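Glycogen synthase (Cyanobacterium sp. CLg1, PDB 6GNF) belongs to the glycogen and starch synthase family of glycosyltransferases, two-domain proteins of the GT-B fold, and holds ADP in the model. Local coordinates at residues L438-L441 / Y442-Y446; V523-K526 / K527-A530; C334-A337 / L338-E341. All coordinates share one frame; numbering follows the deposited sequence.

Interaction 1 of 3, residues L438-L441 / Y442-Y446; sequences LNQL and YAMMY. With ADP (adenosine-5'-diphosphate), chain F.
Tyr442 and Leu438 meet in the first turn of helix 439-445, the helix of the beta-alpha-beta unit between strands 426-429 and 449-452 in the C-terminal Rossmann-like domain of this GT-B fold. Backbone bonds make the turn. Tyr442 N reaches Leu438 O at 3.2 Å, and that carbonyl also accepts from Leu441 N. Ala443 N meets Asn439 O at 2.8 Å, and Met444 N bonds to Gln440 O at 3.1 Å.

In the side-chain packing, the bend of Met444 at chi3 (-74°) folds its methyl back over the previous turn, where CE lies 4.0 Å from Leu441 CD2 and has Gln440 O as a close neighbour at 3.4 Å. The Tyr442 ring has Leu438 O over one face and stacks with Trp310.

The start of the helix also holds ADP. Leu438 N donates to the alpha-phosphate oxygen O2A at 3.0 Å, so the phosphate sits where the helix dipole would probably favour an anion. Asn439 ND2 is bonded to Ile356 O, which helps fix the amide while its OD1 takes a weak bond from the ribose O2'. The neighbouring ribose hydroxyl O3' lies at the edge of the Tyr442 ring, 3.3 Å from CE2.

Interaction 2 of 3, residues V523-K526 / K527-A530; sequences VSWK and KPAA
Trp525 and Pro528 pack against each other where the chain turns into helix 526-540. Their side chains cross at about a right angle, with Pro528 CG 3.8 Å from indole atom CE3. Beyond the proline, the indole is buried against Val43, Leu47 and Glu50 of helix 39-54.

The backbone bonds start the helical pattern. Ala529 N donates to Trp525 O over 2.8 Å, while Ala530 N makes a longer bond of 3.3 Å to Lys526 O. Pro528 has no N-H to give Ser524 O, and its CD sits against that oxygen instead, at 3.6 Å.

Ser524 meets two N-H groups of the first turn, one weakly and one through water. Its OG lies beside both the backbone N and the carbonyl carbon (chi1 69°), which turns it to the helix start, where Lys526 N gives it a weak bond of 3.5 Å. A water extends this reach: it donates to Ser524 OG and accepts from Lys527 N at 3.0 Å. The hydroxyl's main partner is Asp522 OD1. A serine just ahead of the first turn, accepting from the N-H two residues on and joined by water to the next, is characteristic of a helix N-terminal cap.

Interaction 3 of 3, residues C334-A337 / L338-E341; sequences CKVA and LQKE
Cys334 and Leu338 begin a run of i to i+4 bonds in the last two turns of helix 327-341, a helix packed on the C-terminal Rossmann-like domain. Cys334 O accepts from Leu338 N at 2.9 Å. Leu338, with CG anti to its amide nitrogen (chi1 179°), leads away from this turn to Phe419 and Ile420 of helix 414-423 and to Leu352 of strand 352-356.

At Lys335 the side chain runs fully extended, which carries NZ to a salt bridge with Asp425 and to the carbonyls of Pro348 and Ile350. Lys335 O accepts from Gln339 N at 2.9 Å, and Gln339 CG lies 3.3 Å from that same oxygen. The aliphatic part of the lysine passes the glutamine amide, CE to NE2 4.0 Å. That amide is held at both ends, OE1 by Asp347 N and NE2 by Gln381 OE1.

Val336 puts CG2 4.1 Å from Gln339 OE1, at the OE1 end of the amide, whereas the lysine is at the NE2 end; Val336 O accepts from Lys340 N at 3.0 Å. Ala337 rests its methyl near Phe419 and Leu319, and its carbonyl oxygen receives Glu341 N at 2.9 Å, with Glu341 CB 3.3 Å from the same oxygen.

In the fold
Along the chain the order is interaction 3, interaction 1, interaction 2. Interactions 1 and 3 have centres about 19 Å apart and do not touch; both belong to helices packed around the six-stranded parallel sheet, and helix 414-423 touches both, meeting Tyr446 of one and Leu338 of the other. Interaction 2, its centre about 15 Å from that of interaction 1, does touch it: Val523 CG2 packs on Met445 CG at 3.7 Å. From there the chain enters helix 526-540, whose start packs on helix 39-54 of the N-terminal domain, so residues 523-530 cross between the two domains. Helix 39-54 also meets Leu438 and Tyr442, placing interaction 1 at the ADP-binding cleft, while interaction 3 lies farther out.

Interaction 1 of 3, residues L438-L441 / Y442-Y446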
loop_
_atom_site.group_PDB
_atom_site.type_symbol
_atom_site.label_atom_id
_atom_site.label_comp_id
_atom_site.label_asym_id
_atom_site.label_seq_id
_atom_site.Cartn_x
_atom_site.Cartn_y
_atom_site.Cartn_z
ATOM N N LEU A 438 4.871 -5.914 -1.050
ATOM C CA LEU A 438 5.397 -5.856 -2.408
ATOM C C LEU A 438 6.880 -6.239 -2.491
ATOM O O LEU A 438 7.298 -6.849 -3.469
ATOM C CB LEU A 438 5.140 -4.484 -3.016
ATOM C CG LEU A 438 3.669 -4.083 -3.291
ATOM C CD1 LEU A 438 3.577 -2.730 -3.977
ATOM C CD2 LEU A 438 2.972 -5.136 -4.143
ATOM N N ASN A 439 7.663 -5.905 -1.469
ATOM C CA ASN A 439 9.080 -6.234 -1.439
ATOM C C ASN A 439 9.396 -7.659 -1.804
ATOM O O ASN A 439 10.329 -7.895 -2.561
ATOM C CB ASN A 439 9.661 -5.990 -0.055
ATOM C CG ASN A 439 9.996 -4.546 0.191
ATOM O OD1 ASN A 439 9.578 -3.646 -0.549
ATOM N ND2 ASN A 439 10.737 -4.308 1.260
ATOM N N GLN A 440 8.628 -8.595 -1.258
ATOM C CA GLN A 440 8.919 -10.013 -1.441
ATOM C C GLN A 440 8.720 -10.445 -2.895
ATOM O O GLN A 440 9.418 -11.339 -3.371
ATOM C CB GLN A 440 8.100 -10.883 -0.476
ATOM C CG GLN A 440 6.639 -11.107 -0.851
ATOM C CD GLN A 440 5.707 -9.992 -0.404
ATOM O OE1 GLN A 440 6.139 -8.882 -0.059
ATOM N NE2 GLN A 440 4.425 -10.299 -0.365
ATOM N N LEU A 441 7.812 -9.778 -3.601
ATOM C CA LEU A 441 7.566 -10.073 -5.011
ATOM C C LEU A 441 8.747 -9.604 -5.846
ATOM O O LEU A 441 9.292 -10.359 -6.658
ATOM C CB LEU A 441 6.288 -9.396 -5.494
ATOM C CG LEU A 441 5.002 -9.657 -4.704
ATOM C CD1 LEU A 441 3.821 -8.993 -5.397
ATOM C CD2 LEU A 441 4.746 -11.142 -4.526
ATOM N N TYR A 442 9.173 -8.366 -5.613
ATOM C CA TYR A 442 10.364 -7.845 -6.265
ATOM C C TYR A 442 11.549 -8.756 -5.990
ATOM O O TYR A 442 12.274 -9.150 -6.908
ATOM C CB TYR A 442 10.688 -6.436 -5.768
ATOM C CG TYR A 442 9.711 -5.353 -6.169
ATOM C CD1 TYR A 442 8.957 -5.446 -7.330
ATOM C CD2 TYR A 442 9.575 -4.206 -5.397
ATOM C CE1 TYR A 442 8.080 -4.443 -7.699
ATOM C CE2 TYR A 442 8.705 -3.197 -5.762
ATOM C CZ TYR A 442 7.959 -3.323 -6.915
ATOM O OH TYR A 442 7.084 -2.323 -7.265
ATOM N N ALA A 443 11.754 -9.081 -4.720
ATOM C CA ALA A 443 12.892 -9.887 -4.307
ATOM C C ALA A 443 12.959 -11.196 -5.086
ATOM O O ALA A 443 14.017 -11.580 -5.575
ATOM C CB ALA A 443 12.825 -10.164 -2.815
ATOM N N MET A 444 11.834 -11.889 -5.190
ATOM C CA MET A 444 11.796 -13.167 -5.884
ATOM C C MET A 444 12.174 -13.044 -7.357
ATOM O O MET A 444 12.851 -13.911 -7.892
ATOM C CB MET A 444 10.437 -13.849 -5.708
ATOM C CG MET A 444 10.235 -14.388 -4.297
ATOM S SD MET A 444 8.737 -15.355 -4.045
ATOM C CE MET A 444 7.490 -14.075 -4.056
ATOM N N MET A 445 11.754 -11.976 -8.023
ATOM C CA MET A 445 12.144 -11.768 -9.422
ATOM C C MET A 445 13.653 -11.596 -9.589
ATOM O O MET A 445 14.185 -11.878 -10.655
ATOM C CB MET A 445 11.439 -10.553 -10.016
ATOM C CG MET A 445 9.962 -10.737 -10.243
ATOM S SD MET A 445 9.171 -9.220 -10.853
ATOM C CE MET A 445 9.886 -9.101 -12.496
ATOM N N TYR A 446 14.324 -11.138 -8.532
ATOM C CA TYR A 446 15.778 -10.976 -8.530
ATOM C C TYR A 446 16.520 -12.210 -7.982
ATOM O O TYR A 446 17.740 -12.195 -7.875
ATOM C CB TYR A 446 16.170 -9.727 -7.722
ATOM C CG TYR A 446 15.920 -8.414 -8.452
ATOM C CD1 TYR A 446 14.634 -7.968 -8.687
ATOM C CD2 TYR A 446 16.975 -7.626 -8.894
ATOM C CE1 TYR A 446 14.390 -6.777 -9.348
ATOM C CE2 TYR A 446 16.746 -6.429 -9.559
ATOM C CZ TYR A 446 15.448 -6.007 -9.779
ATOM O OH TYR A 446 15.186 -4.817 -10.446
HETATM P PB ADP F . 3.561 -0.596 2.280
HETATM O O1B ADP F . 2.828 -1.248 3.424
HETATM O O2B ADP F . 2.702 -0.375 1.066
HETATM O O3B ADP F . 4.407 0.576 2.698
HETATM P PA ADP F . 4.647 -2.534 0.443
HETATM O O1A ADP F . 3.253 -2.970 0.011
HETATM O O2A ADP F . 5.783 -3.544 0.547
HETATM O O3A ADP F . 4.611 -1.749 1.860
HETATM O "O5'" ADP F . 5.141 -1.351 -0.542
HETATM C "C5'" ADP F . 6.155 -0.420 -0.148
HETATM C "C4'" ADP F . 6.943 -0.034 -1.394
HETATM O "O4'" ADP F . 7.779 1.104 -1.174
HETATM C "C3'" ADP F . 7.860 -1.165 -1.813
HETATM O "O3'" ADP F . 7.773 -1.290 -3.236
HETATM C "C2'" ADP F . 9.234 -0.739 -1.348
HETATM O "O2'" ADP F . 10.202 -1.213 -2.279
HETATM C "C1'" ADP F . 9.163 0.778 -1.314
HETATM N N9 ADP F . 9.893 1.455 -0.207
HETATM C C8 ADP F . 9.534 1.494 1.094
HETATM N N7 ADP F . 10.412 2.234 1.825
HETATM C C5 ADP F . 11.350 2.694 0.979
HETATM C C6 ADP F . 12.564 3.531 1.071
HETATM N N6 ADP F . 12.970 4.043 2.249
HETATM N N1 ADP F . 13.263 3.768 -0.059
HETATM C C2 ADP F . 12.892 3.270 -1.250
HETATM N N3 ADP F . 11.796 2.503 -1.403
HETATM C C4 ADP F . 10.998 2.187 -0.356
#

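Interaction 2 of 3, residues V523-K526 / K527-A530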
loop_
_atom_site.group_PDB
_atom_site.type_symbol
_atom_site.label_atom_id
_atom_site.label_comp_id
_atom_site.label_asym_id
_atom_site.label_seq_id
_atom_site.Cartn_x
_atom_site.Cartn_y
_atom_site.Cartn_z
ATOM N N VAL A 523 4.867 -13.368 -10.830
ATOM C CA VAL A 523 4.204 -12.454 -9.905
ATOM C C VAL A 523 3.645 -11.224 -10.641
ATOM O O VAL A 523 3.496 -10.157 -10.052
ATOM C CB VAL A 523 5.158 -12.019 -8.764
ATOM C CG1 VAL A 523 5.462 -13.192 -7.853
ATOM C CG2 VAL A 523 6.457 -11.435 -9.302
ATOM N N SER A 524 3.391 -11.367 -11.942
ATOM C CA SER A 524 2.832 -10.275 -12.737
ATOM C C SER A 524 1.351 -10.099 -12.432
ATOM O O SER A 524 0.758 -10.900 -11.689
ATOM C CB SER A 524 3.010 -10.545 -14.221
ATOM O OG SER A 524 2.195 -11.629 -14.621
ATOM N N TRP A 525 0.758 -9.049 -13.008
ATOM C CA TRP A 525 -0.660 -8.759 -12.819
ATOM C C TRP A 525 -1.602 -9.653 -13.635
ATOM O O TRP A 525 -2.808 -9.615 -13.442
ATOM C CB TRP A 525 -0.938 -7.285 -13.117
ATOM C CG TRP A 525 -0.644 -6.422 -11.960
ATOM C CD1 TRP A 525 0.398 -5.558 -11.822
ATOM C CD2 TRP A 525 -1.382 -6.360 -10.738
ATOM N NE1 TRP A 525 0.347 -4.947 -10.590
ATOM C CE2 TRP A 525 -0.737 -5.421 -9.906
ATOM C CE3 TRP A 525 -2.532 -7.000 -10.270
ATOM C CZ2 TRP A 525 -1.195 -5.112 -8.632
ATOM C CZ3 TRP A 525 -2.995 -6.686 -9.002
ATOM C CH2 TRP A 525 -2.325 -5.751 -8.196
ATOM N N LYS A 526 -1.049 -10.451 -14.537
ATOM C CA LYS A 526 -1.827 -11.259 -15.482
ATOM C C LYS A 526 -2.929 -12.099 -14.820
ATOM O O LYS A 526 -4.111 -11.909 -15.108
ATOM C CB LYS A 526 -0.864 -12.141 -16.279
ATOM C CG LYS A 526 -1.364 -12.646 -17.623
ATOM C CD LYS A 526 -0.183 -12.841 -18.582
ATOM C CE LYS A 526 -0.167 -14.211 -19.241
ATOM N NZ LYS A 526 -1.380 -14.464 -20.069
ATOM N N LYS A 527 -2.545 -12.985 -13.903
ATOM C CA LYS A 527 -3.503 -13.867 -13.219
ATOM C C LYS A 527 -4.449 -13.154 -12.255
ATOM O O LYS A 527 -5.634 -13.480 -12.231
ATOM C CB LYS A 527 -2.778 -14.982 -12.465
ATOM C CG LYS A 527 -2.146 -16.021 -13.369
ATOM C CD LYS A 527 -1.173 -16.891 -12.594
ATOM C CE LYS A 527 -0.260 -17.684 -13.517
ATOM N NZ LYS A 527 -0.994 -18.760 -14.237
ATOM N N PRO A 528 -3.917 -12.276 -11.391
ATOM C CA PRO A 528 -4.852 -11.582 -10.511
ATOM C C PRO A 528 -5.815 -10.654 -11.254
ATOM O O PRO A 528 -6.993 -10.606 -10.902
ATOM C CB PRO A 528 -3.942 -10.801 -9.552
ATOM C CG PRO A 528 -2.592 -10.836 -10.153
ATOM C CD PRO A 528 -2.524 -12.081 -10.972
ATOM N N ALA A 529 -5.346 -9.983 -12.302
ATOM C CA ALA A 529 -6.222 -9.100 -13.089
ATOM C C ALA A 529 -7.395 -9.893 -13.638
ATOM O O ALA A 529 -8.532 -9.424 -13.629
ATOM C CB ALA A 529 -5.460 -8.454 -14.229
ATOM N N ALA A 530 -7.105 -11.094 -14.126
ATOM C CA ALA A 530 -8.139 -11.992 -14.637
ATOM C C ALA A 530 -9.193 -12.327 -13.574
ATOM O O ALA A 530 -10.368 -12.465 -13.891
ATOM C CB ALA A 530 -7.507 -13.262 -15.180
HETATM O O HOH W 1 0.339 -13.426 -13.313
#

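Interaction 3 of 3, residues C334-A337 / L338-E341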
loop_
_atom_site.group_PDB
_atom_site.type_symbol
_atom_site.label_atom_id
_atom_site.label_comp_id
_atom_site.label_asym_id
_atom_site.label_seq_id
_atom_site.Cartn_x
_atom_site.Cartn_y
_atom_site.Cartn_z
ATOM N N CYS A 334 26.641 -7.658 -7.881
ATOM C CA CYS A 334 25.685 -6.817 -7.156
ATOM C C CYS A 334 25.872 -6.914 -5.637
ATOM O O CYS A 334 25.795 -5.910 -4.942
ATOM C CB CYS A 334 24.254 -7.180 -7.539
ATOM S SG CYS A 334 23.828 -6.686 -9.226
ATOM N N LYS A 335 26.134 -8.118 -5.136
ATOM C CA LYS A 335 26.376 -8.323 -3.705
ATOM C C LYS A 335 27.592 -7.535 -3.223
ATOM O O LYS A 335 27.517 -6.803 -2.234
ATOM C CB LYS A 335 26.570 -9.810 -3.390
ATOM C CG LYS A 335 26.642 -10.114 -1.901
ATOM C CD LYS A 335 26.583 -11.604 -1.629
ATOM C CE LYS A 335 26.693 -11.895 -0.144
ATOM N NZ LYS A 335 26.473 -13.339 0.149
ATOM N N VAL A 336 28.723 -7.729 -3.892
ATOM C CA VAL A 336 29.945 -6.986 -3.580
ATOM C C VAL A 336 29.754 -5.467 -3.703
ATOM O O VAL A 336 30.326 -4.706 -2.923
ATOM C CB VAL A 336 31.120 -7.495 -4.451
ATOM C CG1 VAL A 336 32.273 -6.508 -4.512
ATOM C CG2 VAL A 336 31.548 -8.886 -4.005
ATOM N N ALA A 337 28.953 -5.031 -4.674
ATOM C CA ALA A 337 28.641 -3.610 -4.845
ATOM C C ALA A 337 27.833 -3.055 -3.666
ATOM O O ALA A 337 28.118 -1.959 -3.174
ATOM C CB ALA A 337 27.886 -3.386 -6.147
ATOM N N LEU A 338 26.833 -3.813 -3.223
ATOM C CA LEU A 338 26.033 -3.443 -2.055
ATOM C C LEU A 338 26.908 -3.358 -0.813
ATOM O O LEU A 338 26.848 -2.385 -0.063
ATOM C CB LEU A 338 24.920 -4.469 -1.826
ATOM C CG LEU A 338 23.982 -4.272 -0.633
ATOM C CD1 LEU A 338 23.244 -2.945 -0.722
ATOM C CD2 LEU A 338 23.001 -5.431 -0.559
ATOM N N GLN A 339 27.723 -4.384 -0.606
ATOM C CA GLN A 339 28.627 -4.430 0.536
ATOM C C GLN A 339 29.506 -3.188 0.599
ATOM O O GLN A 339 29.605 -2.558 1.656
ATOM C CB GLN A 339 29.486 -5.698 0.491
ATOM C CG GLN A 339 28.692 -6.948 0.831
ATOM C CD GLN A 339 29.495 -8.227 0.716
ATOM O OE1 GLN A 339 30.420 -8.328 -0.085
ATOM N NE2 GLN A 339 29.129 -9.226 1.512
ATOM N N LYS A 340 30.167 -2.869 -0.512
ATOM C CA LYS A 340 31.008 -1.676 -0.578
ATOM C C LYS A 340 30.206 -0.394 -0.373
ATOM O O LYS A 340 30.641 0.501 0.341
ATOM C CB LYS A 340 31.759 -1.600 -1.909
ATOM C CG LYS A 340 32.415 -0.248 -2.144
ATOM C CD LYS A 340 33.615 -0.333 -3.062
ATOM C CE LYS A 340 34.372 0.986 -3.068
ATOM N NZ LYS A 340 33.519 2.105 -3.557
ATOM N N GLU A 341 29.049 -0.297 -1.010
ATOM C CA GLU A 341 28.214 0.897 -0.877
ATOM C C GLU A 341 27.842 1.174 0.585
ATOM O O GLU A 341 27.713 2.326 0.986
ATOM C CB GLU A 341 26.941 0.754 -1.721
ATOM C CG GLU A 341 26.162 2.046 -1.925
ATOM C CD GLU A 341 26.782 2.984 -2.936
ATOM O OE1 GLU A 341 27.959 2.815 -3.315
ATOM O OE2 GLU A 341 26.064 3.910 -3.363
#